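Local coordinates for mannan endo-1,4-beta-mannosidase (Mytilus edulis, PDB 2C0H), which hydrolyses the beta-1,4-linked mannose backbone of mannans, cutting mannooligosaccharides of four or more units, at residues Asn25-Asn30 with Trp321-Thr326; Thr83-Thr88 with Asp139-Pro144; Asn227-Thr232 with Gly272-Phe277. The protein carries 3 engineered substitutions. One frame throughout, in Å; residues are numbered along the deposited sequence.

The (beta/alpha)8 barrel of a family 5 glycosidase illustrates how contacts between distant stretches of chain finish a fold built from one repeated pattern. Interaction 1 joins the first barrel strand's end to the last strand's, so that interactions 2 and 3 both fall between its two segments in the sequence. It also holds Trp323, a probable substrate-binding residue close to the presumed nucleophile Glu294. Interaction 3 lies 22 Å away between centres and ties loops next to Trp226, another probable substrate-binding residue. Interaction 2, away from these sites, is a surface contact about 36 Å from interaction 3 between centres, on the opposite side of the protein's middle.

Interaction 1: residues Asn25-Asn30 with Trp321-Thr326; sequences NQAWVN and WTWSRT
Asn25 sets its amide beside the six-membered ring of Trp323, at the CE3 side, the two side chains crossing at about a right angle with their planes 58° apart; Asn25 CG comes within 3.6 Å of Trp323 CE3. With CG held beside the backbone N (chi1 -73°), the amide of Asn25 lies near enough to its own main-chain N-H for both to reach one oxygen. Asn25 N and Asn25 ND2 each donate to Thr322 O at 2.9 Å, ND2 from above the carbonyl plane. Gly293 O takes a second bond from ND2 and Arg63 donates to OD1, which should keep the amide from turning. Farther along the indole, Ala27 CB meets Trp323 CZ3 at 3.8 Å, and Trp28 CZ3 meets Trp323 CH2 at 3.8 Å. These two indoles are inclined to each other, planes at 68°. Thr326 CG2 lies over a face of Trp28. Between the two segments one water accepts from Ala27 N and donates to Thr326 OG1, 2.6 Å away, while also hydrogen-bonding Ser324 OG. Arg325 N donates to Asn25 O at 2.9 Å, continuing the pairing of strands past their regular ends, where cis peptide bonds precede both Ala27 and Ser324. Trp323, probably a substrate-binding residue, is thus backed by Asn25, Ala27 and Trp28, and its NE1 is held by Asp327. The contact closes the barrel: strand 17-25 runs parallel to 319-322, strand 290-294 lies on the far side of 319-322 and brings Glu294 against Trp323, strand 61-68 flanks 17-25, and helix 40-56 packs on Gln26.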
loop_
_atom_site.group_PDB
_atom_site.type_symbol
_atom_site.label_atom_id
_atom_site.label_comp_id
_atom_site.label_asym_id
_atom_site.label_seq_id
_atom_site.Cartn_x
_atom_site.Cartn_y
_atom_site.Cartn_z
ATOM N N ASN A 25 1.674 -6.029 7.950
ATOM C CA ASN A 25 0.850 -4.861 8.215
ATOM C C ASN A 25 0.738 -4.672 9.712
ATOM O O ASN A 25 0.472 -5.626 10.423
ATOM C CB ASN A 25 -0.566 -5.082 7.655
ATOM C CG ASN A 25 -0.636 -5.017 6.162
ATOM O OD1 ASN A 25 -0.960 -3.963 5.613
ATOM N ND2 ASN A 25 -0.395 -6.146 5.488
ATOM N N GLN A 26 0.891 -3.439 10.189
ATOM C CA GLN A 26 0.625 -3.158 11.612
ATOM C C GLN A 26 -0.869 -3.437 11.878
ATOM O O GLN A 26 -1.182 -4.200 12.794
ATOM C CB GLN A 26 1.085 -1.748 12.021
ATOM C CG GLN A 26 1.085 -1.471 13.543
ATOM C CD GLN A 26 2.293 -2.042 14.300
ATOM O OE1 GLN A 26 3.435 -1.952 13.856
ATOM N NE2 GLN A 26 2.040 -2.609 15.470
ATOM N N ALA A 27 -1.834 -2.897 11.137
ATOM C CA ALA A 27 -1.738 -1.728 10.257
ATOM C C ALA A 27 -1.983 -0.449 11.079
ATOM O O ALA A 27 -1.860 0.662 10.554
ATOM C CB ALA A 27 -2.768 -1.841 9.160
ATOM N N TRP A 28 -2.350 -0.596 12.355
ATOM C CA TRP A 28 -2.567 0.515 13.282
ATOM C C TRP A 28 -2.361 0.054 14.729
ATOM O O TRP A 28 -2.265 -1.146 15.002
ATOM C CB TRP A 28 -4.003 1.064 13.127
ATOM C CG TRP A 28 -5.073 0.024 13.296
ATOM C CD1 TRP A 28 -5.557 -0.449 14.484
ATOM C CD2 TRP A 28 -5.787 -0.680 12.270
ATOM N NE1 TRP A 28 -6.497 -1.412 14.262
ATOM C CE2 TRP A 28 -6.668 -1.578 12.914
ATOM C CE3 TRP A 28 -5.773 -0.645 10.867
ATOM C CZ2 TRP A 28 -7.522 -2.414 12.207
ATOM C CZ3 TRP A 28 -6.605 -1.480 10.172
ATOM C CH2 TRP A 28 -7.478 -2.350 10.835
ATOM N N VAL A 29 -2.312 1.003 15.648
ATOM C CA VAL A 29 -2.417 0.713 17.088
ATOM C C VAL A 29 -3.743 1.309 17.557
ATOM O O VAL A 29 -4.666 0.575 17.935
ATOM C CB VAL A 29 -1.198 1.225 17.879
ATOM C CG1 VAL A 29 -1.407 1.016 19.396
ATOM C CG2 VAL A 29 0.081 0.522 17.386
ATOM N N ASN A 30 -3.864 2.634 17.483
ATOM C CA ASN A 30 -5.156 3.290 17.648
ATOM C C ASN A 30 -5.630 3.799 16.279
ATOM O O ASN A 30 -5.102 4.784 15.774
ATOM C CB ASN A 30 -5.091 4.429 18.666
ATOM C CG ASN A 30 -6.491 4.851 19.184
ATOM O OD1 ASN A 30 -7.428 4.035 19.293
ATOM N ND2 ASN A 30 -6.622 6.125 19.514
ATOM N N TRP A 321 3.566 -9.170 2.645
ATOM C CA TRP A 321 3.191 -8.603 3.930
ATOM C C TRP A 321 1.927 -9.283 4.460
ATOM O O TRP A 321 0.901 -9.257 3.823
ATOM C CB TRP A 321 2.913 -7.112 3.809
ATOM C CG TRP A 321 4.082 -6.298 3.359
ATOM C CD1 TRP A 321 5.395 -6.499 3.667
ATOM C CD2 TRP A 321 4.029 -5.109 2.566
ATOM N NE1 TRP A 321 6.172 -5.500 3.103
ATOM C CE2 TRP A 321 5.353 -4.644 2.415
ATOM C CE3 TRP A 321 2.991 -4.395 1.973
ATOM C CZ2 TRP A 321 5.665 -3.491 1.684
ATOM C CZ3 TRP A 321 3.313 -3.243 1.241
ATOM C CH2 TRP A 321 4.629 -2.825 1.099
ATOM N N THR A 322 2.022 -9.929 5.619
ATOM C CA THR A 322 0.861 -10.567 6.193
ATOM C C THR A 322 -0.105 -9.562 6.807
ATOM O O THR A 322 0.274 -8.460 7.170
ATOM C CB THR A 322 1.269 -11.530 7.300
ATOM O OG1 THR A 322 2.082 -10.854 8.245
ATOM C CG2 THR A 322 1.986 -12.746 6.729
ATOM N N TRP A 323 -1.353 -9.977 6.943
ATOM C CA TRP A 323 -2.364 -9.198 7.614
ATOM C C TRP A 323 -2.758 -9.929 8.896
ATOM O O TRP A 323 -3.246 -11.069 8.778
ATOM C CB TRP A 323 -3.604 -9.091 6.726
ATOM C CG TRP A 323 -4.685 -8.329 7.396
ATOM C CD1 TRP A 323 -5.706 -8.831 8.162
ATOM C CD2 TRP A 323 -4.812 -6.910 7.428
ATOM N NE1 TRP A 323 -6.480 -7.793 8.633
ATOM C CE2 TRP A 323 -5.941 -6.606 8.205
ATOM C CE3 TRP A 323 -4.075 -5.861 6.870
ATOM C CZ2 TRP A 323 -6.355 -5.294 8.434
ATOM C CZ3 TRP A 323 -4.503 -4.559 7.089
ATOM C CH2 TRP A 323 -5.616 -4.289 7.870
ATOM N N SER A 324 -2.583 -9.363 10.095
ATOM C CA SER A 324 -1.771 -8.190 10.483
ATOM C C SER A 324 -1.352 -8.325 11.964
ATOM O O SER A 324 -1.763 -9.276 12.642
ATOM C CB SER A 324 -2.590 -6.906 10.370
ATOM O OG SER A 324 -3.624 -6.909 11.348
ATOM N N ARG A 325 -0.594 -7.376 12.483
ATOM C CA ARG A 325 -0.207 -7.425 13.922
ATOM C C ARG A 325 -1.443 -7.472 14.821
ATOM O O ARG A 325 -1.405 -8.129 15.852
ATOM C CB ARG A 325 0.717 -6.257 14.347
ATOM C CG ARG A 325 1.023 -6.152 15.856
ATOM C CD ARG A 325 1.936 -7.233 16.208
ATOM N NE ARG A 325 2.258 -7.376 17.634
ATOM C CZ ARG A 325 1.566 -8.121 18.494
ATOM N NH1 ARG A 325 0.456 -8.726 18.116
ATOM N NH2 ARG A 325 1.986 -8.243 19.749
ATOM N N THR A 326 -2.496 -6.752 14.456
ATOM C CA THR A 326 -3.728 -6.702 15.272
ATOM C C THR A 326 -4.651 -7.907 15.118
ATOM O O THR A 326 -5.446 -8.178 16.031
ATOM C CB THR A 326 -4.595 -5.448 14.978
ATOM O OG1 THR A 326 -5.137 -5.489 13.647
ATOM C CG2 THR A 326 -3.790 -4.191 15.195
HETATM O O HOH W 1 -4.511 -4.138 11.459
#

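Interaction 2: residues Thr83-Thr88 with Asp139-Pro144; sequences TGIDNT and DHALKP
The carbonyl oxygen of His140 receives the CA-H of Gly84, a CA-H...O contact in which Gly84 CA lies 3.5 Å from His140 O with an angle of 158° at the hydrogen. It joins two parts of a (beta/alpha)8 barrel: the small antiparallel hairpin 75-76/82-84, which belongs to the connection between strand 61-68 and helix 89-102, and the outer helix 131-149. The helix is irregular here, with a wider pi-type turn at 139-142 and a kink where the N of Pro144 has no bond to the turn before, which may help expose the carbonyl to a weak outside donor. The extended backbone of Gly84 (phi 164°) is one that glycine adopts readily. On one flank of this contact His140 CB rests against the Thr83 peptide, 3.9 Å from Thr83 C, while His140 ND1 stands 4.0 Å from Thr83 O. On the other flank the contact is apolar. Ile85 CG2 meets Ala141 CB at 3.6 Å, because the torsion of Ile85 (chi1 58°) puts CG1 between the backbone N and the carbonyl carbon and leaves CG2 beside the N. Pro74 touches both Ile85 and Ala141, closing this small apolar patch. Toward the neighbouring helix 198-215, Lys143 forms a salt bridge to Glu214. Just past the hairpin, Asp86 makes an Asx turn ahead of helix 89-102, and its OD2, which also accepts from His37 N, takes the N-H of Thr88 at an N-to-OD2 distance of 3.2 Å from above the carboxylate plane.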
loop_
_atom_site.group_PDB
_atom_site.type_symbol
_atom_site.label_atom_id
_atom_site.label_comp_id
_atom_site.label_asym_id
_atom_site.label_seq_id
_atom_site.Cartn_x
_atom_site.Cartn_y
_atom_site.Cartn_z
ATOM N N THR A 83 -6.321 22.496 5.164
ATOM C CA THR A 83 -5.611 23.733 5.522
ATOM C C THR A 83 -4.153 23.558 5.967
ATOM O O THR A 83 -3.359 24.504 5.925
ATOM C CB THR A 83 -6.378 24.499 6.614
ATOM O OG1 THR A 83 -6.508 23.671 7.776
ATOM C CG2 THR A 83 -7.760 24.899 6.118
ATOM N N GLY A 84 -3.789 22.362 6.409
ATOM C CA GLY A 84 -2.447 22.114 6.878
ATOM C C GLY A 84 -2.400 20.830 7.660
ATOM O O GLY A 84 -3.295 19.995 7.537
ATOM N N ILE A 85 -1.329 20.693 8.436
ATOM C CA ILE A 85 -1.124 19.561 9.318
ATOM C C ILE A 85 -0.739 20.059 10.703
ATOM O O ILE A 85 -0.166 21.150 10.872
ATOM C CB ILE A 85 -0.048 18.595 8.753
ATOM C CG1 ILE A 85 1.292 19.314 8.532
ATOM C CG2 ILE A 85 -0.559 17.955 7.462
ATOM C CD1 ILE A 85 2.377 18.425 7.963
ATOM N N ASP A 86 -1.055 19.261 11.712
ATOM C CA ASP A 86 -0.779 19.675 13.071
ATOM C C ASP A 86 0.727 19.593 13.356
ATOM O O ASP A 86 1.470 18.879 12.662
ATOM C CB ASP A 86 -1.583 18.845 14.049
ATOM C CG ASP A 86 -1.055 17.465 14.175
ATOM O OD1 ASP A 86 -1.516 16.591 13.405
ATOM O OD2 ASP A 86 -0.162 17.272 15.027
ATOM N N ASN A 87 1.170 20.346 14.360
ATOM C CA ASN A 87 2.601 20.597 14.550
ATOM C C ASN A 87 3.436 19.447 15.122
ATOM O O ASN A 87 4.651 19.586 15.255
ATOM C CB ASN A 87 2.849 21.887 15.352
ATOM C CG ASN A 87 2.264 21.852 16.745
ATOM O OD1 ASN A 87 2.060 20.784 17.330
ATOM N ND2 ASN A 87 1.996 23.040 17.299
ATOM N N THR A 88 2.805 18.323 15.445
ATOM C CA THR A 88 3.566 17.134 15.821
ATOM C C THR A 88 3.399 15.966 14.847
ATOM O O THR A 88 3.939 14.886 15.101
ATOM C CB THR A 88 3.242 16.673 17.265
ATOM O OG1 THR A 88 1.838 16.442 17.383
ATOM C CG2 THR A 88 3.670 17.728 18.265
ATOM N N ASP A 139 -1.137 20.382 -1.714
ATOM C CA ASP A 139 -0.333 21.563 -1.427
ATOM C C ASP A 139 -0.037 21.761 0.053
ATOM O O ASP A 139 1.061 22.153 0.419
ATOM C CB ASP A 139 -1.048 22.808 -1.966
ATOM C CG ASP A 139 -1.050 22.892 -3.485
ATOM O OD1 ASP A 139 -0.358 22.106 -4.162
ATOM O OD2 ASP A 139 -1.770 23.763 -4.022
ATOM N N HIS A 140 -1.020 21.485 0.909
ATOM C CA HIS A 140 -0.935 21.824 2.323
ATOM C C HIS A 140 -0.552 20.681 3.269
ATOM O O HIS A 140 -0.211 20.929 4.420
ATOM C CB HIS A 140 -2.252 22.462 2.779
ATOM C CG HIS A 140 -2.535 23.769 2.119
ATOM N ND1 HIS A 140 -1.708 24.864 2.262
ATOM C CD2 HIS A 140 -3.534 24.153 1.294
ATOM C CE1 HIS A 140 -2.192 25.868 1.550
ATOM N NE2 HIS A 140 -3.294 25.460 0.948
ATOM N N ALA A 141 -0.602 19.447 2.785
ATOM C CA ALA A 141 -0.313 18.275 3.621
ATOM C C ALA A 141 0.648 17.283 2.967
ATOM O O ALA A 141 1.688 16.964 3.546
ATOM C CB ALA A 141 -1.609 17.576 4.017
ATOM N N LEU A 142 0.328 16.792 1.777
ATOM C CA LEU A 142 1.106 15.705 1.184
ATOM C C LEU A 142 2.523 16.154 0.810
ATOM O O LEU A 142 3.494 15.516 1.182
ATOM C CB LEU A 142 0.381 15.093 -0.012
ATOM C CG LEU A 142 1.054 13.892 -0.680
ATOM C CD1 LEU A 142 1.411 12.816 0.378
ATOM C CD2 LEU A 142 0.188 13.336 -1.766
ATOM N N LYS A 143 2.653 17.260 0.093
ATOM C CA LYS A 143 3.989 17.722 -0.279
ATOM C C LYS A 143 4.884 18.048 0.937
ATOM O O LYS A 143 6.034 17.595 0.990
ATOM C CB LYS A 143 3.915 18.876 -1.294
ATOM C CG LYS A 143 3.565 18.420 -2.673
ATOM C CD LYS A 143 3.675 19.542 -3.697
ATOM C CE LYS A 143 3.491 19.029 -5.084
ATOM N NZ LYS A 143 3.522 20.152 -6.088
ATOM N N PRO A 144 4.388 18.835 1.913
ATOM C CA PRO A 144 5.161 19.092 3.138
ATOM C C PRO A 144 5.651 17.823 3.842
ATOM O O PRO A 144 6.800 17.757 4.268
ATOM C CB PRO A 144 4.171 19.877 4.011
ATOM C CG PRO A 144 3.304 20.565 3.029
ATOM C CD PRO A 144 3.140 19.619 1.885
#

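Interaction 3: residues Asn227-Thr232 with Gly272-Phe277; sequences NMKADT and GNESPF
Asn227 donates an amide N-H to Glu274: Asn227 ND2 lies 3.0 Å from Glu274 OE2, and the bond is nearly straight at 164°. The carboxylate oxygen lies close to the plane of the asparagine amide, whereas the donor reaches OE2 on its anti side and 32° out of the carboxylate plane. The two side chains cross at about a right angle, and Glu274 CG comes within 3.3 Å of Asn227 OD1. Beside this polar pair, Met228 CB rests 3.3 Å from Glu274 O, and the bent end of the methionine carries CE to within 4.3 Å of Pro276 CD.

The next shell explains why the groups are so placed. In Asn227, CG lies beside the carbonyl carbon (chi1 -175°), which lets OD1 reach forward to the start of the short 3-10 segment 228-230, where it accepts the N-H of Lys229, with Lys229 N 2.9 Å from Asn227 OD1, in an Asx turn. Glu274 projects from a type I turn, Gly272 to Ser275, fastened by the bond from Ser275 N to Gly272 O. Farther in, Val262 of strand 260-263, Met290 of strand 290-294 and the loop residue Phe284 pack on Met228, joining the contact to the barrel. Asn227 itself directly follows Trp226, which probably binds substrate.

An alanine at Asn227 is likely to leave Glu274 without this donor and Lys229 N without its acceptor, with the carboxylate freer to turn. One end of the asparagine amide donates and the other accepts, which fixes the orientation of the amide, while Lys229 NZ, 4.7 Å from Glu274 OE1, would probably steady the negative charge without direct contact.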
loop_
_atom_site.group_PDB
_atom_site.type_symbol
_atom_site.label_atom_id
_atom_site.label_comp_id
_atom_site.label_asym_id
_atom_site.label_seq_id
_atom_site.Cartn_x
_atom_site.Cartn_y
_atom_site.Cartn_z
ATOM N N ASN A 227 -8.062 -7.042 -5.246
ATOM C CA ASN A 227 -8.141 -8.307 -5.988
ATOM C C ASN A 227 -7.471 -8.150 -7.347
ATOM O O ASN A 227 -7.540 -7.086 -7.958
ATOM C CB ASN A 227 -9.605 -8.747 -6.148
ATOM C CG ASN A 227 -9.762 -10.120 -6.798
ATOM O OD1 ASN A 227 -9.810 -10.240 -8.015
ATOM N ND2 ASN A 227 -9.924 -11.148 -5.977
ATOM N N MET A 228 -6.835 -9.214 -7.820
ATOM C CA MET A 228 -6.171 -9.193 -9.118
ATOM C C MET A 228 -7.073 -8.828 -10.305
ATOM O O MET A 228 -6.563 -8.366 -11.331
ATOM C CB MET A 228 -5.516 -10.555 -9.366
ATOM C CG MET A 228 -4.600 -10.642 -10.552
ATOM S SD MET A 228 -3.177 -9.536 -10.516
ATOM C CE MET A 228 -2.371 -10.110 -9.054
ATOM N N LYS A 229 -8.386 -9.030 -10.202
ATOM C CA LYS A 229 -9.320 -8.631 -11.270
ATOM C C LYS A 229 -9.258 -7.157 -11.660
ATOM O O LYS A 229 -9.699 -6.810 -12.752
ATOM C CB LYS A 229 -10.765 -8.994 -10.903
ATOM C CG LYS A 229 -11.026 -10.477 -10.980
ATOM C CD LYS A 229 -12.440 -10.829 -10.602
ATOM C CE LYS A 229 -12.698 -12.313 -10.830
ATOM N NZ LYS A 229 -14.077 -12.706 -10.407
ATOM N N ALA A 230 -8.709 -6.319 -10.789
ATOM C CA ALA A 230 -8.547 -4.892 -11.064
ATOM C C ALA A 230 -7.083 -4.498 -11.349
ATOM O O ALA A 230 -6.771 -3.309 -11.481
ATOM C CB ALA A 230 -9.106 -4.090 -9.905
ATOM N N ASP A 231 -6.185 -5.485 -11.434
ATOM C CA ASP A 231 -4.729 -5.221 -11.451
ATOM C C ASP A 231 -3.966 -5.988 -12.547
ATOM O O ASP A 231 -2.739 -6.087 -12.483
ATOM C CB ASP A 231 -4.110 -5.519 -10.057
ATOM C CG ASP A 231 -2.944 -4.586 -9.702
ATOM O OD1 ASP A 231 -1.907 -4.595 -10.402
ATOM O OD2 ASP A 231 -3.040 -3.848 -8.694
ATOM N N THR A 232 -4.673 -6.494 -13.559
ATOM C CA THR A 232 -4.034 -7.155 -14.715
ATOM C C THR A 232 -4.877 -7.014 -15.978
ATOM O O THR A 232 -6.112 -7.021 -15.916
ATOM C CB THR A 232 -3.738 -8.669 -14.455
ATOM O OG1 THR A 232 -3.053 -9.227 -15.584
ATOM C CG2 THR A 232 -5.002 -9.473 -14.214
ATOM N N GLY A 272 -9.582 -18.315 -5.738
ATOM C CA GLY A 272 -10.080 -18.147 -7.098
ATOM C C GLY A 272 -8.940 -18.189 -8.095
ATOM O O GLY A 272 -7.787 -17.969 -7.727
ATOM N N ASN A 273 -9.264 -18.436 -9.364
ATOM C CA ASN A 273 -8.253 -18.557 -10.410
ATOM C C ASN A 273 -7.437 -17.283 -10.615
ATOM O O ASN A 273 -6.351 -17.339 -11.164
ATOM C CB ASN A 273 -8.879 -18.963 -11.746
ATOM C CG ASN A 273 -7.828 -19.364 -12.789
ATOM O OD1 ASN A 273 -6.956 -20.199 -12.528
ATOM N ND2 ASN A 273 -7.907 -18.765 -13.969
ATOM N N GLU A 274 -7.956 -16.138 -10.180
ATOM C CA GLU A 274 -7.213 -14.881 -10.288
ATOM C C GLU A 274 -6.093 -14.700 -9.248
ATOM O O GLU A 274 -5.239 -13.811 -9.392
ATOM C CB GLU A 274 -8.184 -13.686 -10.236
ATOM C CG GLU A 274 -8.621 -13.236 -8.848
ATOM C CD GLU A 274 -9.653 -14.126 -8.196
ATOM O OE1 GLU A 274 -10.224 -15.011 -8.871
ATOM O OE2 GLU A 274 -9.891 -13.924 -6.982
ATOM N N SER A 275 -6.073 -15.514 -8.192
ATOM C CA SER A 275 -5.129 -15.293 -7.093
ATOM C C SER A 275 -3.651 -15.450 -7.469
ATOM O O SER A 275 -3.302 -16.396 -8.168
ATOM C CB SER A 275 -5.406 -16.251 -5.931
ATOM O OG SER A 275 -4.405 -16.124 -4.934
ATOM N N PRO A 276 -2.781 -14.541 -6.983
ATOM C CA PRO A 276 -1.338 -14.716 -7.162
ATOM C C PRO A 276 -0.774 -15.976 -6.520
ATOM O O PRO A 276 0.335 -16.358 -6.852
ATOM C CB PRO A 276 -0.723 -13.464 -6.531
ATOM C CG PRO A 276 -1.791 -12.816 -5.756
ATOM C CD PRO A 276 -3.094 -13.280 -6.281
ATOM N N PHE A 277 -1.504 -16.616 -5.612
ATOM C CA PHE A 277 -1.042 -17.911 -5.098
ATOM C C PHE A 277 -1.378 -19.115 -6.000
ATOM O O PHE A 277 -1.016 -20.252 -5.663
ATOM C CB PHE A 277 -1.553 -18.133 -3.663
ATOM C CG PHE A 277 -0.896 -17.231 -2.643
ATOM C CD1 PHE A 277 0.451 -17.359 -2.312
ATOM C CD2 PHE A 277 -1.620 -16.234 -1.999
ATOM C CE1 PHE A 277 1.058 -16.513 -1.393
ATOM C CE2 PHE A 277 -1.013 -15.398 -1.065
ATOM C CZ PHE A 277 0.323 -15.524 -0.764
#